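Local coordinates for lipoprotein (Colwellia psychrerythraea, PDB 3O0Y), which is of unknown function but, as a putative lipoprotein of the DUF885 family, probably shares its fold ancestry with the zincin-type metallopeptidases, at residues Gln153-Ile158 with Gly411-Ile416; Ala372-Val377 with Ala440-His445; Trp519-Ala524 with Ala541-Tyr546. All coordinates share one frame; numbering follows the deposited sequence.

Overall arrangement
Two long-range contacts and one between successive helices join parts of a mainly helical chain whose small mixed sheet has only three short strands. Contact 1 links the end region of helix 144-154 to the loop entering strand 416-419, and contact 2 sets the chain leaving helix 353-373 against the loop before helix 444-452. Because their segments alternate along the chain, these two are interwoven; their centres are about 23 Å apart. Contact 3 comes later, joining helices 521-532 and 536-548, with its centre about 33 Å from the other centres and across the chain's centre from contact 1. All three fall in the DUF885 range, so this family region is tied together by both long and short sequence connections.

Contact 1 (Gln153-Ile158 with Gly411-Ile416); sequences QNDQPI and GSKPGI
Asp155 and Lys413 meet in a single salt bridge that fastens the end region of helix 144-154 to the loop of a beta hairpin, the connection between the neighbouring antiparallel strands 402-405 and 416-419. It is a compact example of how one ion pair can join elements some 250 residues apart, because these two residues alone touch between the segments. Lys413 NZ lies 2.6 Å from Asp155 OD1, a short bond, while OD2 stays 4.2 Å from the same NZ. Lys413 therefore engages the carboxylate through one oxygen. The amine does not approach in the plane of the group but descends on OD1 from above, 59° out of that plane.

Each side chain contributes to the meeting through its torsions. Lys413 leaves the backbone with CG turned opposite to N (chi1 168°), and a bend at chi3 (77°) turns CE and NZ toward the acid; CD comes to 3.4 Å from Asp155 OD1. In Asp155 CG lies beside the backbone N, anti to the carbonyl carbon, and the carboxylate end closes on the lysine, so the chains meet at a slant. The carbonyl of Met52 in helix 47-53 also accepts from the lysine amine, and Asp155 packs on Met52 as well, so a third part of the fold converges here. Placing an alanine at Asp155 would probably cost Lys413 its anionic mate, leaving the ammonium less firmly positioned beside the Met52 carbonyl. The backbone traces stay well separated, the CA atoms of Asp155 and Lys413 being 7.7 Å apart.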
loop_
_atom_site.group_PDB
_atom_site.type_symbol
_atom_site.label_atom_id
_atom_site.label_comp_id
_atom_site.label_asym_id
_atom_site.label_seq_id
_atom_site.Cartn_x
_atom_site.Cartn_y
_atom_site.Cartn_z
ATOM N N GLN A 153 -14.588 -7.150 -6.501
ATOM C CA GLN A 153 -15.768 -6.676 -5.826
ATOM C C GLN A 153 -15.807 -5.158 -5.788
ATOM O O GLN A 153 -16.884 -4.566 -5.679
ATOM C CB GLN A 153 -15.859 -7.267 -4.418
ATOM C CG GLN A 153 -16.101 -8.759 -4.394
ATOM C CD GLN A 153 -15.934 -9.379 -3.030
ATOM O OE1 GLN A 153 -15.952 -8.696 -2.007
ATOM N NE2 GLN A 153 -15.655 -10.679 -3.020
ATOM N N ASN A 154 -14.662 -4.514 -5.909
ATOM C CA ASN A 154 -14.613 -3.058 -5.801
ATOM C C ASN A 154 -14.374 -2.313 -7.074
ATOM O O ASN A 154 -14.876 -1.214 -7.250
ATOM C CB ASN A 154 -13.532 -2.691 -4.754
ATOM C CG ASN A 154 -14.030 -2.984 -3.368
ATOM O OD1 ASN A 154 -14.823 -2.196 -2.814
ATOM N ND2 ASN A 154 -13.720 -4.162 -2.864
ATOM N N ASP A 155 -13.443 -2.792 -7.874
ATOM C CA ASP A 155 -12.945 -2.031 -8.989
ATOM C C ASP A 155 -13.485 -2.491 -10.331
ATOM O O ASP A 155 -13.485 -1.736 -11.284
ATOM C CB ASP A 155 -11.416 -2.162 -9.028
ATOM C CG ASP A 155 -10.760 -1.669 -7.739
ATOM O OD1 ASP A 155 -10.994 -0.510 -7.362
ATOM O OD2 ASP A 155 -9.963 -2.443 -7.163
ATOM N N GLN A 156 -13.911 -3.737 -10.435
ATOM C CA GLN A 156 -14.377 -4.252 -11.703
ATOM C C GLN A 156 -15.778 -3.742 -12.014
ATOM O O GLN A 156 -16.693 -3.927 -11.224
ATOM C CB GLN A 156 -14.373 -5.779 -11.642
ATOM C CG GLN A 156 -14.709 -6.414 -12.970
ATOM C CD GLN A 156 -14.438 -7.892 -13.094
ATOM O OE1 GLN A 156 -15.068 -8.575 -13.941
ATOM N NE2 GLN A 156 -13.481 -8.374 -12.387
ATOM N N PRO A 157 -15.959 -3.080 -13.161
ATOM C CA PRO A 157 -17.305 -2.523 -13.420
ATOM C C PRO A 157 -18.321 -3.598 -13.693
ATOM O O PRO A 157 -17.990 -4.570 -14.320
ATOM C CB PRO A 157 -17.108 -1.711 -14.695
ATOM C CG PRO A 157 -15.907 -2.259 -15.329
ATOM C CD PRO A 157 -15.009 -2.792 -14.253
ATOM N N ILE A 158 -19.567 -3.406 -13.226
ATOM C CA ILE A 158 -20.668 -4.263 -13.615
ATOM C C ILE A 158 -21.820 -3.376 -14.025
ATOM O O ILE A 158 -22.693 -3.075 -13.212
ATOM C CB ILE A 158 -21.058 -5.250 -12.493
ATOM C CG1 ILE A 158 -19.851 -6.122 -12.132
ATOM C CG2 ILE A 158 -22.167 -6.164 -12.940
ATOM C CD1 ILE A 158 -20.025 -6.828 -10.873
ATOM N N GLY A 411 -10.513 8.388 -14.328
ATOM C CA GLY A 411 -11.320 9.223 -13.493
ATOM C C GLY A 411 -12.733 8.660 -13.236
ATOM O O GLY A 411 -13.468 9.137 -12.346
ATOM N N SER A 412 -13.081 7.596 -13.951
ATOM C CA SER A 412 -14.410 7.013 -13.819
ATOM C C SER A 412 -14.689 6.394 -12.433
ATOM O O SER A 412 -15.846 6.314 -11.982
ATOM C CB SER A 412 -14.606 5.969 -14.916
ATOM O OG SER A 412 -13.719 4.876 -14.723
ATOM N N LYS A 413 -13.654 5.933 -11.763
ATOM C CA LYS A 413 -13.785 5.500 -10.356
ATOM C C LYS A 413 -12.808 6.422 -9.597
ATOM O O LYS A 413 -11.665 6.563 -10.060
ATOM C CB LYS A 413 -13.394 4.034 -10.266
ATOM C CG LYS A 413 -13.192 3.488 -8.849
ATOM C CD LYS A 413 -12.370 2.214 -8.784
ATOM C CE LYS A 413 -10.881 2.529 -8.955
ATOM N NZ LYS A 413 -10.094 1.263 -9.059
ATOM N N PRO A 414 -13.264 7.082 -8.498
ATOM C CA PRO A 414 -12.549 8.158 -7.811
ATOM C C PRO A 414 -11.472 7.594 -6.936
ATOM O O PRO A 414 -11.500 6.388 -6.621
ATOM C CB PRO A 414 -13.655 8.816 -6.951
ATOM C CG PRO A 414 -14.561 7.660 -6.661
ATOM C CD PRO A 414 -14.654 6.960 -7.966
ATOM N N GLY A 415 -10.510 8.426 -6.507
ATOM C CA GLY A 415 -9.680 7.976 -5.402
ATOM C C GLY A 415 -10.495 7.987 -4.139
ATOM O O GLY A 415 -11.347 8.865 -3.960
ATOM N N ILE A 416 -10.278 7.000 -3.277
ATOM C CA ILE A 416 -11.083 6.863 -2.052
ATOM C C ILE A 416 -10.236 6.726 -0.811
ATOM O O ILE A 416 -9.315 5.897 -0.736
ATOM C CB ILE A 416 -12.007 5.600 -2.162
ATOM C CG1 ILE A 416 -12.931 5.749 -3.413
ATOM C CG2 ILE A 416 -12.847 5.377 -0.879
ATOM C CD1 ILE A 416 -13.511 4.405 -3.842
#

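Contact 2 (Ala372-Val377 with Ala440-His445); sequences AKMAPV and ANPGHH
Met374 lays its thioether end against the ring of Pro442, packing the chain that leaves helix 353-373 onto the loop between helices 432-439 and 444-452. That loop belongs to a His-Glu-Ala-Asn-Pro-Gly-His-His sequence, whose His-Glu start recalls the zincin signature and agrees with the peptidase-like clan of this family, although a metal role remains an inference.

The two side chains slant across one another, and contact is made by the far end of the methionine. Its methyl CE is 3.8 Å from Pro442 CB and also reaches over toward CA of the proline, whereas Met374 SD lies alongside Pro442 CB and is 4.0 Å from Pro442 CG. Sulfur and methyl thus span one side of the pyrrolidine ring. Met374 holds CG between its backbone N and carbonyl carbon (chi1 79°), and a bend at chi3 (-133°) sets the methyl off the line of the chain so that both groups can rest on the proline. Met374 SD also touches Asn441 CB, at 4.1 Å.

The cis peptide joining Asn441 to Pro442 turns the loop sharply, and Gly443 follows as N-cap of helix 444-452. Trp446 touches both Met374 and Asn441 in this buried interface. The backbone carbonyl of Pro442 accepts from Trp473 NE1.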
loop_
_atom_site.group_PDB
_atom_site.type_symbol
_atom_site.label_atom_id
_atom_site.label_comp_id
_atom_site.label_asym_id
_atom_site.label_seq_id
_atom_site.Cartn_x
_atom_site.Cartn_y
_atom_site.Cartn_z
ATOM N N ALA A 372 -8.239 23.879 0.971
ATOM C CA ALA A 372 -8.305 25.329 0.755
ATOM C C ALA A 372 -7.105 26.053 1.317
ATOM O O ALA A 372 -6.504 26.912 0.655
ATOM C CB ALA A 372 -9.587 25.894 1.404
ATOM N N LYS A 373 -6.770 25.764 2.549
ATOM C CA LYS A 373 -5.733 26.472 3.245
ATOM C C LYS A 373 -4.349 26.116 2.728
ATOM O O LYS A 373 -3.435 26.921 2.859
ATOM C CB LYS A 373 -5.809 26.175 4.745
ATOM C CG LYS A 373 -7.013 26.841 5.409
ATOM C CD LYS A 373 -6.647 28.284 5.830
ATOM C CE LYS A 373 -7.802 29.275 5.618
ATOM N NZ LYS A 373 -7.294 30.677 5.294
ATOM N N MET A 374 -4.170 24.927 2.122
ATOM C CA MET A 374 -2.893 24.496 1.651
ATOM C C MET A 374 -2.483 25.062 0.289
ATOM O O MET A 374 -1.302 25.008 -0.081
ATOM C CB MET A 374 -2.781 22.924 1.656
ATOM C CG MET A 374 -3.439 22.264 0.531
ATOM S SD MET A 374 -3.663 20.399 0.890
ATOM C CE MET A 374 -3.015 19.919 -0.802
ATOM N N ALA A 375 -3.422 25.725 -0.409
ATOM C CA ALA A 375 -3.237 26.176 -1.794
ATOM C C ALA A 375 -1.969 27.044 -1.989
ATOM O O ALA A 375 -1.295 26.875 -2.980
ATOM C CB ALA A 375 -4.491 27.001 -2.342
ATOM N N PRO A 376 -1.589 27.923 -1.019
ATOM C CA PRO A 376 -0.392 28.737 -1.279
ATOM C C PRO A 376 0.877 27.963 -1.465
ATOM O O PRO A 376 1.784 28.488 -2.147
ATOM C CB PRO A 376 -0.292 29.622 -0.024
ATOM C CG PRO A 376 -1.720 29.762 0.401
ATOM C CD PRO A 376 -2.321 28.413 0.146
ATOM N N VAL A 377 0.970 26.779 -0.875
ATOM C CA VAL A 377 2.138 25.934 -1.035
ATOM C C VAL A 377 1.929 24.626 -1.800
ATOM O O VAL A 377 2.859 23.833 -1.936
ATOM C CB VAL A 377 2.820 25.675 0.311
ATOM C CG1 VAL A 377 3.147 27.057 1.052
ATOM C CG2 VAL A 377 2.028 24.743 1.277
ATOM N N ALA A 440 -5.732 11.452 2.471
ATOM C CA ALA A 440 -6.309 12.319 1.453
ATOM C C ALA A 440 -5.364 13.434 1.081
ATOM O O ALA A 440 -4.414 13.149 0.329
ATOM C CB ALA A 440 -7.720 12.748 1.828
ATOM N N ASN A 441 -5.629 14.687 1.441
ATOM C CA ASN A 441 -4.828 15.811 1.129
ATOM C C ASN A 441 -4.159 16.418 2.386
ATOM O O ASN A 441 -4.827 16.572 3.409
ATOM C CB ASN A 441 -5.700 16.894 0.538
ATOM C CG ASN A 441 -6.373 16.419 -0.783
ATOM O OD1 ASN A 441 -5.834 15.505 -1.479
ATOM N ND2 ASN A 441 -7.458 17.054 -1.141
ATOM N N PRO A 442 -2.886 16.750 2.287
ATOM C CA PRO A 442 -1.927 16.755 1.179
ATOM C C PRO A 442 -1.154 15.437 1.026
ATOM O O PRO A 442 -0.198 15.416 0.224
ATOM C CB PRO A 442 -0.922 17.843 1.620
ATOM C CG PRO A 442 -1.175 18.046 3.003
ATOM C CD PRO A 442 -2.322 17.357 3.513
ATOM N N GLY A 443 -1.675 14.358 1.593
ATOM C CA GLY A 443 -1.014 13.048 1.523
ATOM C C GLY A 443 -1.255 12.177 0.278
ATOM O O GLY A 443 -1.075 12.630 -0.842
ATOM N N HIS A 444 -1.729 10.967 0.473
ATOM C CA HIS A 444 -1.777 10.020 -0.620
ATOM C C HIS A 444 -2.574 10.483 -1.815
ATOM O O HIS A 444 -2.084 10.334 -2.935
ATOM C CB HIS A 444 -2.340 8.690 -0.187
ATOM C CG HIS A 444 -1.422 7.828 0.634
ATOM N ND1 HIS A 444 -0.056 7.726 0.392
ATOM C CD2 HIS A 444 -1.692 7.005 1.672
ATOM C CE1 HIS A 444 0.452 6.833 1.239
ATOM N NE2 HIS A 444 -0.512 6.386 2.025
ATOM N N HIS A 445 -3.780 11.000 -1.638
ATOM C CA HIS A 445 -4.602 11.384 -2.787
ATOM C C HIS A 445 -3.923 12.495 -3.599
ATOM O O HIS A 445 -3.773 12.420 -4.835
ATOM C CB HIS A 445 -6.014 11.811 -2.372
ATOM C CG HIS A 445 -6.807 12.301 -3.553
ATOM N ND1 HIS A 445 -7.251 11.421 -4.520
ATOM C CD2 HIS A 445 -7.059 13.555 -4.024
ATOM C CE1 HIS A 445 -7.825 12.120 -5.505
ATOM N NE2 HIS A 445 -7.704 13.423 -5.246
#

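Contact 3 (Trp519-Ala524 with Ala541-Tyr546); sequences WTREQA and AEIERY. With SO4 (sulfate ion), chain D.
Arg521 grips Glu544 side-on, offering NE and NH1 to the same oxygen. NE lies 2.9 Å from Glu544 OE2 and NH1 3.0 Å from it, both with the oxygen close to the guanidinium plane. NE uses the anti lone pair of OE2, whereas NH1 meets that oxygen nearly along the C-O bond. The planes of the two flat groups stand 48° apart. The remaining terminal nitrogen, NH2, bonds Glu522 OE2 at 3.0 Å, so a single guanidinium bridges a carboxylate of its own helix and one of the next.

This network joins the successive helices 521-532 and 536-548. Arg521 sits at the very start of the first, where Thr520 and Gln523 form a capping box: Gln523 N donates to Thr520 OG1 at 3.1 Å. With its CG set anti to the backbone N (chi1 168°) and its chain extended to NE, Arg521 reaches over to the second helix.

Beside the ion pairs the packing is apolar. Ile543 CD1 rests on Ala524 CB at 3.8 Å, and its other branch, CG2, approaches Arg521 CG at 4.0 Å; Ile525 and Met528 add to the cover of this isoleucine. From the same helix, Arg545 turns its guanidinium edge to a sulfate, NH2 lying 2.7 Å from sulfate O4; Arg504, Arg507 and Tyr556 also bond this ion, which is probably from the crystallisation liquor.

An oxygen that accepts from two nitrogens, with Glu522 on NH2, is likely to hold the Arg521 guanidinium in its orientation at a partly exposed place, while Ile543 and Ala524 are buried; the basic pocket may favour anions.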
loop_
_atom_site.group_PDB
_atom_site.type_symbol
_atom_site.label_atom_id
_atom_site.label_comp_id
_atom_site.label_asym_id
_atom_site.label_seq_id
_atom_site.Cartn_x
_atom_site.Cartn_y
_atom_site.Cartn_z
ATOM N N TRP A 519 14.301 -10.446 17.123
ATOM C CA TRP A 519 13.219 -10.281 18.066
ATOM C C TRP A 519 12.089 -11.260 17.758
ATOM O O TRP A 519 11.761 -11.505 16.625
ATOM C CB TRP A 519 12.626 -8.863 18.005
ATOM C CG TRP A 519 13.467 -7.769 18.461
ATOM C CD1 TRP A 519 14.842 -7.696 18.544
ATOM C CD2 TRP A 519 12.986 -6.489 18.860
ATOM N NE1 TRP A 519 15.223 -6.458 18.958
ATOM C CE2 TRP A 519 14.092 -5.688 19.136
ATOM C CE3 TRP A 519 11.715 -5.962 19.028
ATOM C CZ2 TRP A 519 13.957 -4.402 19.602
ATOM C CZ3 TRP A 519 11.585 -4.661 19.457
ATOM C CH2 TRP A 519 12.675 -3.906 19.731
ATOM N N THR A 520 11.440 -11.793 18.795
ATOM C CA THR A 520 10.263 -12.609 18.611
ATOM C C THR A 520 9.059 -11.682 18.335
ATOM O O THR A 520 9.069 -10.494 18.673
ATOM C CB THR A 520 10.003 -13.439 19.891
ATOM O OG1 THR A 520 9.678 -12.532 20.947
ATOM C CG2 THR A 520 11.251 -14.266 20.249
ATOM N N ARG A 521 8.000 -12.283 17.818
ATOM C CA ARG A 521 6.704 -11.644 17.687
ATOM C C ARG A 521 6.265 -11.000 19.010
ATOM O O ARG A 521 5.864 -9.831 19.065
ATOM C CB ARG A 521 5.693 -12.654 17.154
ATOM C CG ARG A 521 4.275 -12.262 17.222
ATOM C CD ARG A 521 3.376 -13.446 16.963
ATOM N NE ARG A 521 1.958 -13.134 17.094
ATOM C CZ ARG A 521 1.263 -13.079 18.234
ATOM N NH1 ARG A 521 0.003 -12.719 18.187
ATOM N NH2 ARG A 521 1.801 -13.373 19.400
ATOM N N GLU A 522 6.443 -11.722 20.075
ATOM C CA GLU A 522 5.925 -11.250 21.364
ATOM C C GLU A 522 6.713 -10.079 21.894
ATOM O O GLU A 522 6.126 -9.170 22.433
ATOM C CB GLU A 522 5.931 -12.391 22.370
ATOM C CG GLU A 522 4.928 -13.548 22.019
ATOM C CD GLU A 522 5.318 -14.375 20.791
ATOM O OE1 GLU A 522 6.543 -14.599 20.498
ATOM O OE2 GLU A 522 4.343 -14.771 20.074
ATOM N N GLN A 523 8.020 -10.060 21.665
ATOM C CA GLN A 523 8.882 -8.935 22.078
ATOM C C GLN A 523 8.537 -7.699 21.272
ATOM O O GLN A 523 8.510 -6.558 21.829
ATOM C CB GLN A 523 10.384 -9.288 21.924
ATOM C CG GLN A 523 10.859 -10.332 22.899
ATOM C CD GLN A 523 12.129 -11.079 22.451
ATOM O OE1 GLN A 523 12.702 -10.801 21.408
ATOM N NE2 GLN A 523 12.596 -11.982 23.279
ATOM N N ALA A 524 8.281 -7.896 19.967
ATOM C CA ALA A 524 7.939 -6.771 19.097
ATOM C C ALA A 524 6.575 -6.184 19.522
ATOM O O ALA A 524 6.408 -4.951 19.614
ATOM C CB ALA A 524 7.925 -7.239 17.596
ATOM N N ALA A 541 -1.925 -7.139 14.931
ATOM C CA ALA A 541 -2.069 -7.149 13.475
ATOM C C ALA A 541 -0.890 -6.473 12.768
ATOM O O ALA A 541 -0.459 -6.936 11.702
ATOM C CB ALA A 541 -3.388 -6.523 13.064
ATOM N N GLU A 542 -0.362 -5.384 13.339
ATOM C CA GLU A 542 0.778 -4.732 12.766
ATOM C C GLU A 542 2.015 -5.616 12.766
ATOM O O GLU A 542 2.721 -5.770 11.737
ATOM C CB GLU A 542 1.079 -3.444 13.511
ATOM C CG GLU A 542 0.018 -2.403 13.405
ATOM C CD GLU A 542 -0.027 -1.731 12.083
ATOM O OE1 GLU A 542 1.043 -1.476 11.442
ATOM O OE2 GLU A 542 -1.163 -1.485 11.680
ATOM N N ILE A 543 2.347 -6.169 13.925
ATOM C CA ILE A 543 3.553 -7.018 14.003
ATOM C C ILE A 543 3.433 -8.217 13.021
ATOM O O ILE A 543 4.364 -8.514 12.274
ATOM C CB ILE A 543 3.812 -7.528 15.470
ATOM C CG1 ILE A 543 4.127 -6.344 16.379
ATOM C CG2 ILE A 543 4.918 -8.695 15.475
ATOM C CD1 ILE A 543 5.182 -5.334 15.866
ATOM N N GLU A 544 2.254 -8.835 12.912
ATOM C CA GLU A 544 2.086 -9.925 11.942
ATOM C C GLU A 544 2.173 -9.469 10.475
ATOM O O GLU A 544 2.662 -10.164 9.617
ATOM C CB GLU A 544 0.815 -10.740 12.211
ATOM C CG GLU A 544 0.906 -11.405 13.658
ATOM C CD GLU A 544 -0.265 -12.250 14.068
ATOM O OE1 GLU A 544 -1.161 -12.473 13.216
ATOM O OE2 GLU A 544 -0.240 -12.792 15.206
ATOM N N ARG A 545 1.711 -8.263 10.200
ATOM C CA ARG A 545 1.899 -7.629 8.899
ATOM C C ARG A 545 3.416 -7.514 8.614
ATOM O O ARG A 545 3.852 -7.859 7.510
ATOM C CB ARG A 545 1.255 -6.221 8.894
ATOM C CG ARG A 545 1.780 -5.278 7.857
ATOM C CD ARG A 545 1.102 -3.906 7.995
ATOM N NE ARG A 545 1.854 -2.878 7.326
ATOM C CZ ARG A 545 1.414 -1.642 7.201
ATOM N NH1 ARG A 545 2.164 -0.749 6.615
ATOM N NH2 ARG A 545 0.227 -1.324 7.708
ATOM N N TYR A 546 4.184 -7.015 9.567
ATOM C CA TYR A 546 5.635 -6.746 9.335
ATOM C C TYR A 546 6.345 -8.041 9.047
ATOM O O TYR A 546 7.281 -8.131 8.219
ATOM C CB TYR A 546 6.304 -6.023 10.493
ATOM C CG TYR A 546 5.604 -4.727 10.881
ATOM C CD1 TYR A 546 4.828 -4.014 10.004
ATOM C CD2 TYR A 546 5.677 -4.286 12.166
ATOM C CE1 TYR A 546 4.171 -2.866 10.444
ATOM C CE2 TYR A 546 5.015 -3.130 12.596
ATOM C CZ TYR A 546 4.265 -2.470 11.754
ATOM O OH TYR A 546 3.592 -1.337 12.274
HETATM S S SO4 D . -0.241 2.676 7.018
HETATM O O1 SO4 D . 0.618 3.661 7.730
HETATM O O2 SO4 D . -1.581 3.160 7.035
HETATM O O3 SO4 D . 0.113 2.545 5.584
HETATM O O4 SO4 D . -0.030 1.351 7.538
#